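Local coordinates for protein thin, isoform D (Drosophila melanogaster, PDB 6XG7) that probably acts as a zinc-binding ubiquitin-protein transferase, this piece being its NHL-repeat beta-propeller, a protein-binding domain, at residues F152-V163 / F166-G177. Residues are numbered along the deposited sequence; the frame is centred on the assembly and turned at random.
Sequences FIYVCDKENHRV and FQSDGSFVGKFG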
loop_
_atom_site.group_PDB
_atom_site.type_symbol
_atom_site.label_atom_id
_atom_site.label_comp_id
_atom_site.label_asym_id
_atom_site.label_seq_id
_atom_site.Cartn_x
_atom_site.Cartn_y
_atom_site.Cartn_z
ATOM N N PHE A 152 0.967 -14.296 -7.484
ATOM C CA PHE A 152 2.155 -14.179 -6.653
ATOM C C PHE A 152 1.997 -13.011 -5.681
ATOM O O PHE A 152 1.393 -11.975 -6.003
ATOM C CB PHE A 152 3.405 -13.986 -7.502
ATOM C CG PHE A 152 3.795 -15.209 -8.303
ATOM C CD1 PHE A 152 4.569 -16.224 -7.752
ATOM C CD2 PHE A 152 3.391 -15.335 -9.626
ATOM C CE1 PHE A 152 4.926 -17.347 -8.513
ATOM C CE2 PHE A 152 3.745 -16.441 -10.377
ATOM C CZ PHE A 152 4.511 -17.444 -9.817
ATOM N N ILE A 153 2.580 -13.183 -4.497
ATOM C CA ILE A 153 2.539 -12.212 -3.409
ATOM C C ILE A 153 3.911 -11.552 -3.277
ATOM O O ILE A 153 4.938 -12.235 -3.187
ATOM C CB ILE A 153 2.127 -12.893 -2.089
ATOM C CG1 ILE A 153 0.731 -13.489 -2.198
ATOM C CG2 ILE A 153 2.195 -11.912 -0.935
ATOM C CD1 ILE A 153 0.364 -14.402 -1.035
ATOM N N TYR A 154 3.926 -10.225 -3.240
ATOM C CA TYR A 154 5.147 -9.440 -3.126
ATOM C C TYR A 154 5.068 -8.641 -1.834
ATOM O O TYR A 154 4.094 -7.907 -1.623
ATOM C CB TYR A 154 5.289 -8.467 -4.309
ATOM C CG TYR A 154 5.334 -9.110 -5.681
ATOM C CD1 TYR A 154 4.192 -9.666 -6.250
ATOM C CD2 TYR A 154 6.514 -9.168 -6.403
ATOM C CE1 TYR A 154 4.219 -10.263 -7.484
ATOM C CE2 TYR A 154 6.557 -9.776 -7.645
ATOM C CZ TYR A 154 5.403 -10.311 -8.181
ATOM O OH TYR A 154 5.465 -10.906 -9.428
ATOM N N VAL A 155 6.089 -8.774 -0.988
ATOM C CA VAL A 155 6.094 -8.225 0.362
ATOM C C VAL A 155 7.282 -7.289 0.537
ATOM O O VAL A 155 8.425 -7.662 0.253
ATOM C CB VAL A 155 6.200 -9.340 1.420
ATOM C CG1 VAL A 155 6.216 -8.736 2.841
ATOM C CG2 VAL A 155 5.089 -10.328 1.272
ATOM N N CYS A 156 6.979 -6.107 0.975
ATOM C CA CYS A 156 8.065 -5.190 1.510
ATOM C C CYS A 156 8.507 -5.538 2.964
ATOM O O CYS A 156 7.749 -5.439 3.942
ATOM C CB CYS A 156 7.579 -3.750 1.564
ATOM S SG CYS A 156 7.521 -2.954 -0.008
ATOM N N ASP A 157 9.672 -6.138 3.039
ATOM C CA ASP A 157 10.191 -6.691 4.292
ATOM C C ASP A 157 11.086 -5.596 4.857
ATOM O O ASP A 157 12.290 -5.549 4.599
ATOM C CB ASP A 157 10.956 -7.965 3.944
ATOM C CG ASP A 157 11.494 -8.683 5.144
ATOM O OD1 ASP A 157 11.237 -8.233 6.277
ATOM O OD2 ASP A 157 12.176 -9.711 4.927
ATOM N N LYS A 158 10.466 -4.690 5.617
ATOM C CA LYS A 158 11.002 -3.341 5.785
ATOM C C LYS A 158 12.393 -3.352 6.407
ATOM O O LYS A 158 13.325 -2.743 5.868
ATOM C CB LYS A 158 10.038 -2.506 6.629
ATOM C CG LYS A 158 10.519 -1.088 6.832
ATOM C CD LYS A 158 9.497 -0.247 7.560
ATOM C CE LYS A 158 9.473 -0.496 9.060
ATOM N NZ LYS A 158 10.591 0.174 9.802
ATOM N N GLU A 159 12.548 -3.993 7.562
ATOM C CA GLU A 159 13.835 -3.927 8.252
ATOM C C GLU A 159 14.859 -4.903 7.690
ATOM O O GLU A 159 16.013 -4.870 8.119
ATOM C CB GLU A 159 13.659 -4.071 9.765
ATOM C CG GLU A 159 13.107 -2.815 10.407
ATOM C CD GLU A 159 13.927 -1.593 10.073
ATOM O OE1 GLU A 159 15.154 -1.623 10.311
ATOM O OE2 GLU A 159 13.338 -0.636 9.517
ATOM N N ASN A 160 14.483 -5.747 6.734
ATOM C CA ASN A 160 15.465 -6.507 5.974
ATOM C C ASN A 160 15.805 -5.845 4.643
ATOM O O ASN A 160 16.557 -6.416 3.850
ATOM C CB ASN A 160 14.987 -7.944 5.756
ATOM C CG ASN A 160 14.976 -8.759 7.034
ATOM O OD1 ASN A 160 15.746 -8.513 7.964
ATOM N ND2 ASN A 160 14.085 -9.734 7.087
ATOM N N HIS A 161 15.270 -4.650 4.386
ATOM C CA HIS A 161 15.600 -3.830 3.217
ATOM C C HIS A 161 15.468 -4.618 1.913
ATOM O O HIS A 161 16.297 -4.549 1.008
ATOM C CB HIS A 161 16.965 -3.170 3.391
ATOM C CG HIS A 161 17.093 -2.445 4.697
ATOM N ND1 HIS A 161 16.341 -1.329 5.004
ATOM C CD2 HIS A 161 17.849 -2.701 5.791
ATOM C CE1 HIS A 161 16.646 -0.917 6.220
ATOM N NE2 HIS A 161 17.555 -1.735 6.722
ATOM N N ARG A 162 14.356 -5.340 1.798
ATOM C CA ARG A 162 14.180 -6.212 0.651
ATOM C C ARG A 162 12.708 -6.418 0.341
ATOM O O ARG A 162 11.824 -6.178 1.169
ATOM C CB ARG A 162 14.854 -7.566 0.882
ATOM C CG ARG A 162 14.184 -8.400 1.970
ATOM C CD ARG A 162 15.032 -9.587 2.339
ATOM N NE ARG A 162 14.407 -10.431 3.343
ATOM C CZ ARG A 162 14.990 -11.524 3.823
ATOM N NH1 ARG A 162 16.176 -11.888 3.347
ATOM N NH2 ARG A 162 14.397 -12.275 4.725
ATOM N N VAL A 163 12.471 -6.912 -0.864
ATOM C CA VAL A 163 11.192 -7.443 -1.299
ATOM C C VAL A 163 11.338 -8.950 -1.367
ATOM O O VAL A 163 12.324 -9.459 -1.908
ATOM C CB VAL A 163 10.821 -6.870 -2.681
ATOM C CG1 VAL A 163 9.574 -7.530 -3.218
ATOM C CG2 VAL A 163 10.631 -5.378 -2.597
ATOM N N PHE A 166 6.436 -14.661 -3.185
ATOM C CA PHE A 166 5.873 -15.936 -2.775
ATOM C C PHE A 166 4.802 -16.364 -3.764
ATOM O O PHE A 166 4.142 -15.533 -4.395
ATOM C CB PHE A 166 5.211 -15.829 -1.383
ATOM C CG PHE A 166 6.138 -15.342 -0.331
ATOM C CD1 PHE A 166 6.335 -13.986 -0.128
ATOM C CD2 PHE A 166 6.876 -16.238 0.432
ATOM C CE1 PHE A 166 7.233 -13.545 0.825
ATOM C CE2 PHE A 166 7.759 -15.780 1.375
ATOM C CZ PHE A 166 7.939 -14.441 1.562
ATOM N N GLN A 167 4.604 -17.672 -3.864
ATOM C CA GLN A 167 3.383 -18.169 -4.469
ATOM C C GLN A 167 2.193 -17.817 -3.579
ATOM O O GLN A 167 2.341 -17.423 -2.416
ATOM C CB GLN A 167 3.444 -19.689 -4.630
ATOM C CG GLN A 167 4.533 -20.163 -5.557
ATOM C CD GLN A 167 4.502 -21.656 -5.742
ATOM O OE1 GLN A 167 3.437 -22.240 -5.914
ATOM N NE2 GLN A 167 5.666 -22.291 -5.704
ATOM N N SER A 168 0.990 -17.983 -4.122
ATOM C CA SER A 168 -0.196 -17.606 -3.366
ATOM C C SER A 168 -0.375 -18.448 -2.103
ATOM O O SER A 168 -1.105 -18.023 -1.205
ATOM C CB SER A 168 -1.440 -17.679 -4.249
ATOM O OG SER A 168 -1.731 -19.023 -4.582
ATOM N N ASP A 169 0.274 -19.615 -2.013
ATOM C CA ASP A 169 0.230 -20.470 -0.824
ATOM C C ASP A 169 1.358 -20.188 0.158
ATOM O O ASP A 169 1.472 -20.887 1.171
ATOM C CB ASP A 169 0.216 -21.973 -1.196
ATOM C CG ASP A 169 1.567 -22.519 -1.651
ATOM O OD1 ASP A 169 2.480 -21.734 -1.973
ATOM O OD2 ASP A 169 1.691 -23.771 -1.704
ATOM N N GLY A 170 2.176 -19.178 -0.102
ATOM C CA GLY A 170 3.253 -18.808 0.782
ATOM C C GLY A 170 4.581 -19.466 0.476
ATOM O O GLY A 170 5.556 -19.216 1.192
ATOM N N SER A 171 4.656 -20.314 -0.546
ATOM C CA SER A 171 5.938 -20.895 -0.924
ATOM C C SER A 171 6.900 -19.818 -1.400
ATOM O O SER A 171 6.546 -18.998 -2.248
ATOM C CB SER A 171 5.737 -21.871 -2.075
ATOM O OG SER A 171 4.912 -22.938 -1.703
ATOM N N PHE A 172 8.136 -19.848 -0.901
ATOM C CA PHE A 172 9.127 -18.846 -1.281
ATOM C C PHE A 172 9.520 -18.994 -2.744
ATOM O O PHE A 172 9.825 -20.095 -3.216
ATOM C CB PHE A 172 10.368 -18.994 -0.407
ATOM C CG PHE A 172 11.458 -17.990 -0.712
ATOM C CD1 PHE A 172 11.375 -16.674 -0.247
ATOM C CD2 PHE A 172 12.576 -18.363 -1.441
ATOM C CE1 PHE A 172 12.376 -15.753 -0.520
ATOM C CE2 PHE A 172 13.575 -17.430 -1.724
ATOM C CZ PHE A 172 13.472 -16.133 -1.260
ATOM N N VAL A 173 9.512 -17.871 -3.456
ATOM C CA VAL A 173 9.922 -17.801 -4.854
ATOM C C VAL A 173 11.279 -17.123 -5.003
ATOM O O VAL A 173 12.161 -17.642 -5.688
ATOM C CB VAL A 173 8.846 -17.104 -5.717
ATOM C CG1 VAL A 173 9.352 -16.871 -7.143
ATOM C CG2 VAL A 173 7.576 -17.931 -5.708
ATOM N N GLY A 174 11.456 -15.948 -4.397
ATOM C CA GLY A 174 12.698 -15.213 -4.562
ATOM C C GLY A 174 12.661 -13.911 -3.796
ATOM O O GLY A 174 11.699 -13.607 -3.096
ATOM N N LYS A 175 13.739 -13.143 -3.921
ATOM C CA LYS A 175 13.854 -11.897 -3.178
ATOM C C LYS A 175 14.839 -10.995 -3.897
ATOM O O LYS A 175 15.652 -11.458 -4.702
ATOM C CB LYS A 175 14.324 -12.146 -1.741
ATOM C CG LYS A 175 15.755 -12.688 -1.633
ATOM C CD LYS A 175 16.134 -12.961 -0.173
ATOM C CE LYS A 175 17.600 -13.369 -0.005
ATOM N NZ LYS A 175 17.830 -14.737 -0.514
ATOM N N PHE A 176 14.763 -9.703 -3.581
ATOM C CA PHE A 176 15.719 -8.737 -4.097
ATOM C C PHE A 176 15.757 -7.526 -3.180
ATOM O O PHE A 176 14.801 -7.248 -2.451
ATOM C CB PHE A 176 15.441 -8.341 -5.553
ATOM C CG PHE A 176 14.036 -7.909 -5.826
ATOM C CD1 PHE A 176 13.684 -6.578 -5.744
ATOM C CD2 PHE A 176 13.088 -8.826 -6.239
ATOM C CE1 PHE A 176 12.388 -6.177 -6.035
ATOM C CE2 PHE A 176 11.803 -8.440 -6.521
ATOM C CZ PHE A 176 11.448 -7.109 -6.414
ATOM N N GLY A 177 16.881 -6.842 -3.202
ATOM C CA GLY A 177 17.074 -5.639 -2.431
ATOM C C GLY A 177 17.966 -5.873 -1.229
ATOM O O GLY A 177 17.981 -6.953 -0.620
HETATM O O HOH W 1 18.621 -7.546 2.313
#
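V163 and F176, paired across two antiparallel strands, form the tight end of this contact within one blade of the six-bladed NHL beta-propeller. Strands 153-157, 162-166 and 172-179 follow one another as an up-and-down meander. V163 N donates to F176 O at 2.8 Å, nearly in line with the carbonyl (C=O...N 173°), and F176 N returns a bond to V163 O. Beside this pair V163 CB sits over one face of the F176 ring in a CH-pi contact, 4.0 Å from the centroid and 22° off the normal, while CG1 comes within 3.7 Å of CZ. F176 CG is wedged between its own backbone N and carbonyl carbon (chi1 51°), which brings the ring alongside V163; F213 of the next blade meets the same ring. Further along, I153 N donates to F166 O at 2.8 Å and F166 N answers to I153 O at 2.9 Å. There V155 CG2 approaches CE1 of the F166 ring, which also meets F129, at the end of strand 125-129.

The solvent side, at F152, Q167, V173 and K175, is looser. F152 turns its ring edge to V173, CE1 lying 3.9 Å from CG2, and runs beside the aliphatic part of exposed Q167. With F152 cut back to an alanine, V173 CG2 and Q167 CG would probably lose their aromatic neighbour, leaving a gap at this partly exposed end. Exposed K175 crosses R162 with its CD 3.7 Å from NH1, then carries NZ away to a salt bridge with D136. R162, by contrast, is buried and held: its extended chain brings NE to D157 OD2 at 2.8 Å in a salt bridge, and N160 ND2 reaches that same oxygen from the same face of the carboxylate.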